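Local structure of geobacter metallireducens SMUG1 (Geobacter metallireducens, 5H99) at residues 52-57 with 182-187; 6-11 with 40-45; 72-77 with 111-116. The protein belongs to the SMUG1 branch of the uracil DNA glycosylase superfamily, single-domain alpha/beta proteins built around a short parallel sheet. The protein carries 1 engineered substitution. All coordinates share one frame; numbering follows the deposited sequence.

Contact 1 of 3, residues 52-57 with 182-187; sequences PKEVLF and RPRVVI
Ile187 lies obliquely across Val55, its CD1 3.6 Å from Val55 CG1, and it also runs alongside Phe57, both side chains leading the same way off the sheet. CG2 of Ile187, held anti to its own N, comes 3.7 Å from Phe57 CE1 and meets the ring at a slant. Leu56 and Val186 point to the other face, where Leu56 CB also rests on the Pro183 ring, 4.1 Å from its CB. Between the faces run the bonds of two adjacent parallel strands, the two inner ones of the four-stranded parallel sheet at the heart of this UDG-like alpha/beta fold: Leu56 N donates to Val185 O at 2.9 Å and Leu56 O receives Ile187 N at 2.8 Å. Where the strands begin, Glu54 O takes Val185 N and, in a contact so short that its length is doubtful, Arg184 N. The side chains of Glu54 and Arg184 also run side by side, pointing the same way. Glu54, extended from a chi1 of -177°, brings OE2 to the edge of the Arg184 guanidinium, a weak salt bridge of 3.4 Å to NE with the two planes 61° apart; OE1 is held more firmly by Arg134.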
loop_
_atom_site.group_PDB
_atom_site.type_symbol
_atom_site.label_atom_id
_atom_site.label_comp_id
_atom_site.label_asym_id
_atom_site.label_seq_id
_atom_site.Cartn_x
_atom_site.Cartn_y
_atom_site.Cartn_z
ATOM N N PRO A 52 -12.434 9.929 10.911
ATOM C CA PRO A 52 -11.622 10.616 9.903
ATOM C C PRO A 52 -10.121 10.517 10.160
ATOM O O PRO A 52 -9.697 10.362 11.307
ATOM C CB PRO A 52 -12.093 12.063 10.031
ATOM C CG PRO A 52 -12.346 12.202 11.497
ATOM C CD PRO A 52 -12.905 10.865 11.950
ATOM N N LYS A 53 -9.332 10.601 9.093
ATOM C CA LYS A 53 -7.887 10.709 9.220
ATOM C C LYS A 53 -7.491 12.137 8.888
ATOM O O LYS A 53 -8.179 12.824 8.131
ATOM C CB LYS A 53 -7.168 9.708 8.312
ATOM C CG LYS A 53 -7.640 8.268 8.474
ATOM C CD LYS A 53 -7.273 7.701 9.842
ATOM C CE LYS A 53 -7.652 6.231 9.943
ATOM N NZ LYS A 53 -7.680 5.753 11.350
ATOM N N GLU A 54 -6.376 12.587 9.445
ATOM C CA GLU A 54 -5.842 13.877 9.059
ATOM C C GLU A 54 -4.867 13.704 7.886
ATOM O O GLU A 54 -5.006 14.367 6.856
ATOM C CB GLU A 54 -5.191 14.564 10.266
ATOM C CG GLU A 54 -4.647 15.958 9.988
ATOM C CD GLU A 54 -3.927 16.572 11.184
ATOM O OE1 GLU A 54 -4.124 16.092 12.323
ATOM O OE2 GLU A 54 -3.202 17.569 10.984
ATOM N N VAL A 55 -3.882 12.821 8.043
ATOM C CA VAL A 55 -2.915 12.547 6.978
ATOM C C VAL A 55 -3.041 11.131 6.411
ATOM O O VAL A 55 -3.117 10.160 7.161
ATOM C CB VAL A 55 -1.462 12.741 7.475
ATOM C CG1 VAL A 55 -0.458 12.380 6.382
ATOM C CG2 VAL A 55 -1.240 14.159 7.978
ATOM N N LEU A 56 -3.067 11.020 5.085
ATOM C CA LEU A 56 -3.084 9.716 4.430
ATOM C C LEU A 56 -1.762 9.436 3.725
ATOM O O LEU A 56 -1.411 10.106 2.753
ATOM C CB LEU A 56 -4.234 9.619 3.419
ATOM C CG LEU A 56 -4.285 8.341 2.566
ATOM C CD1 LEU A 56 -4.470 7.103 3.430
ATOM C CD2 LEU A 56 -5.366 8.409 1.490
ATOM N N PHE A 57 -1.036 8.439 4.219
ATOM C CA PHE A 57 0.154 7.965 3.530
ATOM C C PHE A 57 -0.285 7.019 2.426
ATOM O O PHE A 57 -1.098 6.120 2.646
ATOM C CB PHE A 57 1.122 7.265 4.487
ATOM C CG PHE A 57 1.923 8.204 5.344
ATOM C CD1 PHE A 57 2.977 8.924 4.804
ATOM C CD2 PHE A 57 1.640 8.349 6.692
ATOM C CE1 PHE A 57 3.725 9.784 5.590
ATOM C CE2 PHE A 57 2.384 9.205 7.483
ATOM C CZ PHE A 57 3.428 9.924 6.932
ATOM N N ARG A 182 -11.344 11.672 4.559
ATOM C CA ARG A 182 -11.306 13.132 4.662
ATOM C C ARG A 182 -9.975 13.677 5.192
ATOM O O ARG A 182 -9.962 14.416 6.177
ATOM C CB ARG A 182 -12.446 13.626 5.558
ATOM C CG ARG A 182 -13.821 13.128 5.154
ATOM C CD ARG A 182 -14.885 13.631 6.115
ATOM N NE ARG A 182 -15.003 15.085 6.078
ATOM C CZ ARG A 182 -15.780 15.795 6.890
ATOM N NH1 ARG A 182 -16.512 15.185 7.812
ATOM N NH2 ARG A 182 -15.822 17.116 6.783
ATOM N N PRO A 183 -8.851 13.323 4.543
ATOM C CA PRO A 183 -7.565 13.781 5.073
ATOM C C PRO A 183 -7.245 15.219 4.681
ATOM O O PRO A 183 -7.698 15.687 3.635
ATOM C CB PRO A 183 -6.570 12.814 4.434
ATOM C CG PRO A 183 -7.181 12.507 3.112
ATOM C CD PRO A 183 -8.678 12.519 3.319
ATOM N N ARG A 184 -6.478 15.911 5.517
ATOM C CA ARG A 184 -6.010 17.250 5.188
ATOM C C ARG A 184 -4.866 17.177 4.188
ATOM O O ARG A 184 -4.750 18.012 3.292
ATOM C CB ARG A 184 -5.548 17.987 6.446
ATOM C CG ARG A 184 -5.025 19.389 6.184
ATOM C CD ARG A 184 -4.545 20.049 7.466
ATOM N NE ARG A 184 -3.429 19.320 8.062
ATOM C CZ ARG A 184 -2.149 19.534 7.768
ATOM N NH1 ARG A 184 -1.814 20.454 6.873
ATOM N NH2 ARG A 184 -1.204 18.820 8.364
ATOM N N VAL A 185 -4.027 16.159 4.348
ATOM C CA VAL A 185 -2.857 15.986 3.499
ATOM C C VAL A 185 -2.761 14.550 2.996
ATOM O O VAL A 185 -3.038 13.603 3.732
ATOM C CB VAL A 185 -1.550 16.351 4.247
ATOM C CG1 VAL A 185 -0.350 16.275 3.313
ATOM C CG2 VAL A 185 -1.647 17.736 4.862
ATOM N N VAL A 186 -2.359 14.400 1.739
ATOM C CA VAL A 186 -2.090 13.088 1.176
ATOM C C VAL A 186 -0.610 13.015 0.834
ATOM O O VAL A 186 -0.119 13.759 -0.014
ATOM C CB VAL A 186 -2.937 12.814 -0.080
ATOM C CG1 VAL A 186 -2.487 11.528 -0.755
ATOM C CG2 VAL A 186 -4.413 12.751 0.280
ATOM N N ILE A 187 0.098 12.112 1.502
ATOM C CA ILE A 187 1.545 12.039 1.369
ATOM C C ILE A 187 1.962 10.773 0.638
ATOM O O ILE A 187 1.750 9.660 1.121
ATOM C CB ILE A 187 2.236 12.085 2.746
ATOM C CG1 ILE A 187 1.827 13.351 3.501
ATOM C CG2 ILE A 187 3.744 12.023 2.589
ATOM C CD1 ILE A 187 2.583 13.564 4.793
#

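Contact 2 of 3, residues 6-11 with 40-45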
loop_
_atom_site.group_PDB
_atom_site.type_symbol
_atom_site.label_atom_id
_atom_site.label_comp_id
_atom_site.label_asym_id
_atom_site.label_seq_id
_atom_site.Cartn_x
_atom_site.Cartn_y
_atom_site.Cartn_z
ATOM N N GLY A 6 -17.624 1.572 4.020
ATOM C CA GLY A 6 -16.263 1.733 4.503
ATOM C C GLY A 6 -15.140 1.342 3.557
ATOM O O GLY A 6 -15.362 1.077 2.374
ATOM N N LEU A 7 -13.923 1.325 4.093
ATOM C CA LEU A 7 -12.718 1.015 3.327
ATOM C C LEU A 7 -12.737 -0.372 2.696
ATOM O O LEU A 7 -12.167 -0.575 1.621
ATOM C CB LEU A 7 -11.483 1.132 4.224
ATOM C CG LEU A 7 -11.006 2.528 4.622
ATOM C CD1 LEU A 7 -9.901 2.421 5.658
ATOM C CD2 LEU A 7 -10.528 3.303 3.407
ATOM N N ALA A 8 -13.380 -1.327 3.363
ATOM C CA ALA A 8 -13.400 -2.706 2.885
ATOM C C ALA A 8 -14.109 -2.801 1.538
ATOM O O ALA A 8 -13.705 -3.573 0.666
ATOM C CB ALA A 8 -14.070 -3.613 3.901
ATOM N N ALA A 9 -15.161 -2.006 1.374
ATOM C CA ALA A 9 -15.900 -1.958 0.119
ATOM C C ALA A 9 -15.019 -1.402 -0.993
ATOM O O ALA A 9 -15.042 -1.890 -2.125
ATOM C CB ALA A 9 -17.158 -1.119 0.273
ATOM N N ILE A 10 -14.238 -0.381 -0.654
ATOM C CA ILE A 10 -13.316 0.237 -1.598
ATOM C C ILE A 10 -12.249 -0.759 -2.050
ATOM O O ILE A 10 -11.963 -0.875 -3.242
ATOM C CB ILE A 10 -12.641 1.483 -0.984
ATOM C CG1 ILE A 10 -13.682 2.570 -0.710
ATOM C CG2 ILE A 10 -11.549 2.010 -1.902
ATOM C CD1 ILE A 10 -13.321 3.490 0.436
ATOM N N SER A 11 -11.670 -1.481 -1.093
ATOM C CA SER A 11 -10.639 -2.468 -1.400
ATOM C C SER A 11 -11.186 -3.642 -2.207
ATOM O O SER A 11 -10.512 -4.142 -3.104
ATOM C CB SER A 11 -9.984 -2.983 -0.117
ATOM O OG SER A 11 -9.023 -2.061 0.365
ATOM N N PRO A 40 -6.426 -10.625 6.312
ATOM C CA PRO A 40 -5.608 -9.704 7.113
ATOM C C PRO A 40 -5.713 -8.251 6.646
ATOM O O PRO A 40 -5.635 -7.336 7.468
ATOM C CB PRO A 40 -4.184 -10.235 6.921
ATOM C CG PRO A 40 -4.229 -11.003 5.657
ATOM C CD PRO A 40 -5.589 -11.605 5.592
ATOM N N HIS A 41 -5.872 -8.049 5.341
ATOM C CA HIS A 41 -6.008 -6.709 4.779
ATOM C C HIS A 41 -7.231 -5.991 5.341
ATOM O O HIS A 41 -7.164 -4.822 5.721
ATOM C CB HIS A 41 -6.097 -6.778 3.253
ATOM C CG HIS A 41 -6.323 -5.450 2.602
ATOM N ND1 HIS A 41 -5.332 -4.500 2.483
ATOM C CD2 HIS A 41 -7.429 -4.912 2.033
ATOM C CE1 HIS A 41 -5.816 -3.435 1.871
ATOM N NE2 HIS A 41 -7.088 -3.660 1.587
ATOM N N VAL A 42 -8.344 -6.713 5.402
ATOM C CA VAL A 42 -9.606 -6.166 5.876
ATOM C C VAL A 42 -9.543 -6.016 7.392
ATOM O O VAL A 42 -10.159 -5.114 7.961
ATOM C CB VAL A 42 -10.798 -7.059 5.450
ATOM C CG1 VAL A 42 -11.992 -6.896 6.384
ATOM C CG2 VAL A 42 -11.192 -6.753 4.012
ATOM N N ALA A 43 -8.777 -6.888 8.042
ATOM C CA ALA A 43 -8.490 -6.708 9.460
ATOM C C ALA A 43 -7.831 -5.349 9.673
ATOM O O ALA A 43 -8.253 -4.566 10.523
ATOM C CB ALA A 43 -7.602 -7.827 9.978
ATOM N N TYR A 44 -6.804 -5.076 8.874
ATOM C CA TYR A 44 -6.106 -3.792 8.887
ATOM C C TYR A 44 -7.052 -2.610 8.658
ATOM O O TYR A 44 -7.070 -1.656 9.446
ATOM C CB TYR A 44 -4.998 -3.805 7.827
ATOM C CG TYR A 44 -4.291 -2.486 7.618
ATOM C CD1 TYR A 44 -3.420 -1.980 8.574
ATOM C CD2 TYR A 44 -4.480 -1.755 6.452
ATOM C CE1 TYR A 44 -2.766 -0.778 8.380
ATOM C CE2 TYR A 44 -3.830 -0.552 6.250
ATOM C CZ TYR A 44 -2.976 -0.068 7.217
ATOM O OH TYR A 44 -2.329 1.129 7.017
ATOM N N LEU A 45 -7.848 -2.688 7.594
ATOM C CA LEU A 45 -8.767 -1.607 7.234
ATOM C C LEU A 45 -9.812 -1.331 8.310
ATOM O O LEU A 45 -10.129 -0.179 8.603
ATOM C CB LEU A 45 -9.483 -1.929 5.920
ATOM C CG LEU A 45 -8.664 -2.233 4.668
ATOM C CD1 LEU A 45 -9.595 -2.591 3.522
ATOM C CD2 LEU A 45 -7.780 -1.055 4.297
#
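Ser11 OG meets His41 NE2 at the edge of the imidazole, near the ring plane, in a hydrogen bond of 2.8 Å. His41 CG, anti to the backbone N (chi1 176°), carries the ring toward helix 7-19 for this bond, which with Leu45 forms the close-packed part of the contact. Leu45 CD1 lies 3.3 Å from Ser11 OG and 3.7 Å from Ser11 CB, and one turn along its helix from His41 the CG of Leu45 stands 3.7 Å above one face of the ring, toward its rim. The histidine is thus approached at its edge by serine and over a face by leucine, and its other nitrogen, ND1, is hydrogen-bonded to Gly71 O, so that both ring nitrogens are held and the rotation of the imidazole is fixed. Farther along, Leu7 CB packs against Leu45 CB at 4.0 Å. The two helices, 7-19 and 38-48, run roughly antiparallel, with 142° between the short segments and their axes 9.7 Å apart. In this alpha/beta fold both meet the central parallel sheet at its edge strand 135-139, where Leu7 and Leu45 reach Phe136, and Leu7 also touches helix 160-181. The flank formed by Ala8 and Val42 is looser and partly open to solvent. There the methyl of Ala8 reaches Val42 CG2 at 4.3 Å, with no polar bond between them.

Contact 3 of 3, residues 72-77 with 111-116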
loop_
_atom_site.group_PDB
_atom_site.type_symbol
_atom_site.label_atom_id
_atom_site.label_comp_id
_atom_site.label_asym_id
_atom_site.label_seq_id
_atom_site.Cartn_x
_atom_site.Cartn_y
_atom_site.Cartn_z
ATOM N N VAL A 72 -1.089 -6.144 4.066
ATOM C CA VAL A 72 -0.983 -4.840 4.709
ATOM C C VAL A 72 0.059 -4.004 3.975
ATOM O O VAL A 72 1.153 -4.490 3.701
ATOM C CB VAL A 72 -0.600 -4.980 6.198
ATOM C CG1 VAL A 72 -0.397 -3.617 6.846
ATOM C CG2 VAL A 72 -1.658 -5.780 6.944
ATOM N N PRO A 73 -0.281 -2.749 3.635
ATOM C CA PRO A 73 0.669 -1.899 2.910
ATOM C C PRO A 73 1.968 -1.707 3.687
ATOM O O PRO A 73 1.924 -1.350 4.866
ATOM C CB PRO A 73 -0.097 -0.579 2.759
ATOM C CG PRO A 73 -1.085 -0.597 3.883
ATOM C CD PRO A 73 -1.530 -2.029 3.932
ATOM N N PHE A 74 3.097 -1.961 3.027
ATOM C CA PHE A 74 4.412 -1.965 3.668
ATOM C C PHE A 74 4.453 -2.996 4.789
ATOM O O PHE A 74 5.241 -2.886 5.720
ATOM C CB PHE A 74 4.769 -0.577 4.208
ATOM C CG PHE A 74 4.981 0.451 3.137
ATOM C CD1 PHE A 74 6.214 0.584 2.521
ATOM C CD2 PHE A 74 3.944 1.280 2.740
ATOM C CE1 PHE A 74 6.411 1.530 1.533
ATOM C CE2 PHE A 74 4.135 2.226 1.753
ATOM C CZ PHE A 74 5.370 2.350 1.148
ATOM N N GLY A 75 3.607 -4.013 4.682
ATOM C CA GLY A 75 3.361 -4.913 5.789
ATOM C C GLY A 75 4.372 -6.020 5.987
ATOM O O GLY A 75 4.141 -7.161 5.582
ATOM N N GLU A 76 5.504 -5.683 6.596
ATOM C CA GLU A 76 6.450 -6.706 7.015
ATOM C C GLU A 76 5.778 -7.622 8.026
ATOM O O GLU A 76 5.054 -7.154 8.903
ATOM C CB GLU A 76 7.706 -6.084 7.628
ATOM C CG GLU A 76 8.584 -7.100 8.337
ATOM C CD GLU A 76 9.446 -6.492 9.420
ATOM O OE1 GLU A 76 8.891 -5.926 10.388
ATOM O OE2 GLU A 76 10.682 -6.607 9.313
ATOM N N VAL A 77 6.017 -8.924 7.892
ATOM C CA VAL A 77 5.360 -9.930 8.721
ATOM C C VAL A 77 5.509 -9.621 10.210
ATOM O O VAL A 77 4.534 -9.659 10.970
ATOM C CB VAL A 77 5.924 -11.334 8.437
ATOM C CG1 VAL A 77 5.377 -12.343 9.431
ATOM C CG2 VAL A 77 5.596 -11.753 7.012
ATOM N N GLU A 111 10.457 -7.663 4.802
ATOM C CA GLU A 111 10.347 -6.497 3.930
ATOM C C GLU A 111 10.907 -5.266 4.646
ATOM O O GLU A 111 10.203 -4.634 5.439
ATOM C CB GLU A 111 8.885 -6.266 3.529
ATOM C CG GLU A 111 8.645 -5.068 2.618
ATOM C CD GLU A 111 9.090 -5.312 1.187
ATOM O OE1 GLU A 111 9.269 -6.489 0.808
ATOM O OE2 GLU A 111 9.271 -4.325 0.445
ATOM N N VAL A 112 12.166 -4.929 4.368
ATOM C CA VAL A 112 12.892 -3.944 5.174
ATOM C C VAL A 112 12.429 -2.514 4.906
ATOM O O VAL A 112 12.641 -1.633 5.736
ATOM C CB VAL A 112 14.439 -4.014 4.963
ATOM C CG1 VAL A 112 14.838 -5.316 4.310
ATOM C CG2 VAL A 112 14.941 -2.826 4.138
ATOM N N SER A 113 11.846 -2.260 3.740
ATOM C CA SER A 113 11.223 -0.964 3.513
ATOM C C SER A 113 10.042 -0.802 4.467
ATOM O O SER A 113 9.873 0.245 5.101
ATOM C CB SER A 113 10.774 -0.812 2.059
ATOM O OG SER A 113 9.512 -1.415 1.841
ATOM N N GLY A 114 9.231 -1.854 4.563
ATOM C CA GLY A 114 8.104 -1.879 5.476
ATOM C C GLY A 114 8.566 -1.868 6.916
ATOM O O GLY A 114 7.965 -1.218 7.769
ATOM N N ARG A 115 9.644 -2.603 7.176
ATOM C CA ARG A 115 10.262 -2.656 8.495
ATOM C C ARG A 115 10.694 -1.277 8.954
ATOM O O ARG A 115 10.480 -0.896 10.105
ATOM C CB ARG A 115 11.483 -3.579 8.487
ATOM C CG ARG A 115 12.044 -3.889 9.871
ATOM C CD ARG A 115 13.219 -4.853 9.782
ATOM N NE ARG A 115 14.421 -4.188 9.292
ATOM C CZ ARG A 115 15.265 -4.717 8.411
ATOM N NH1 ARG A 115 15.036 -5.922 7.909
ATOM N NH2 ARG A 115 16.334 -4.034 8.026
ATOM N N ARG A 116 11.337 -0.552 8.047
ATOM C CA ARG A 116 11.866 0.770 8.334
ATOM C C ARG A 116 10.725 1.755 8.545
ATOM O O ARG A 116 10.740 2.531 9.498
ATOM C CB ARG A 116 12.790 1.233 7.198
ATOM C CG ARG A 116 13.460 2.570 7.453
ATOM C CD ARG A 116 14.583 2.355 8.464
ATOM N NE ARG A 116 15.323 3.568 8.802
ATOM C CZ ARG A 116 16.267 3.623 9.737
ATOM N NH1 ARG A 116 16.898 4.765 9.982
ATOM N NH2 ARG A 116 16.593 2.534 10.420
#
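Glu76 OE2 is hydrogen-bonded to Ser110 OG and also lies against the aliphatic stem of Arg115, 3.1 Å from its CG. The two side chains slant past each other, with the carboxylate and guanidinium planes 45° apart. OE2 stays 4.5 Å from Arg115 NE, beyond a salt bridge, although the opposite charges would probably still attract; Ser110 OG links them indirectly, since it is bonded to Arg115 NH1 as well. A chi1 of 168° swings Glu76 CG away from its own N and over the start of helix 112-125, where Glu76 CB comes 3.6 Å from Glu111 O. That oxygen is itself taken by Arg115 N in the first turn of the helix, at 2.7 Å. On the other side of the contact, the lack of a side chain at Gly114 lets the backbones close in, with CA of Phe74 and CA of Gly114 4.1 Å apart. The Phe74 ring turns its edge to Ser113 OG, which donates to Glu111 OE2. Val72 to Gly75 form a type II turn, and Glu76 is the N-cap of helix 77-82, its OE1 bonded weakly to Val79 N. The turn is wedged between helix 112-125, where Phe74 touches Leu117 and Trp118, strand 135-139, met at Val137, and helix 38-48, met through Tyr44.

In the fold
From the N terminus, helix 7-19 leads through a short strand and the short helix 33-36 to helix 38-48, and contact 2 closes this first loop. The chain then runs through a short loop, in which contact 1 opens, into strand 55-59; the span closed by contact 1 ends only at strand 185-189, after more than 120 residues. Contact 3 both opens and closes within that span, joining the turn at 72-77 to helix 112-125, whereas contact 2 stands in series ahead of both. Contacts 2 and 3 touch where Tyr44 packs on Val72 and Pro73, though their centres are about 18 Å apart. Contact 1 belongs to the parallel sheet, and strand 135-139 beside it receives side chains from all three.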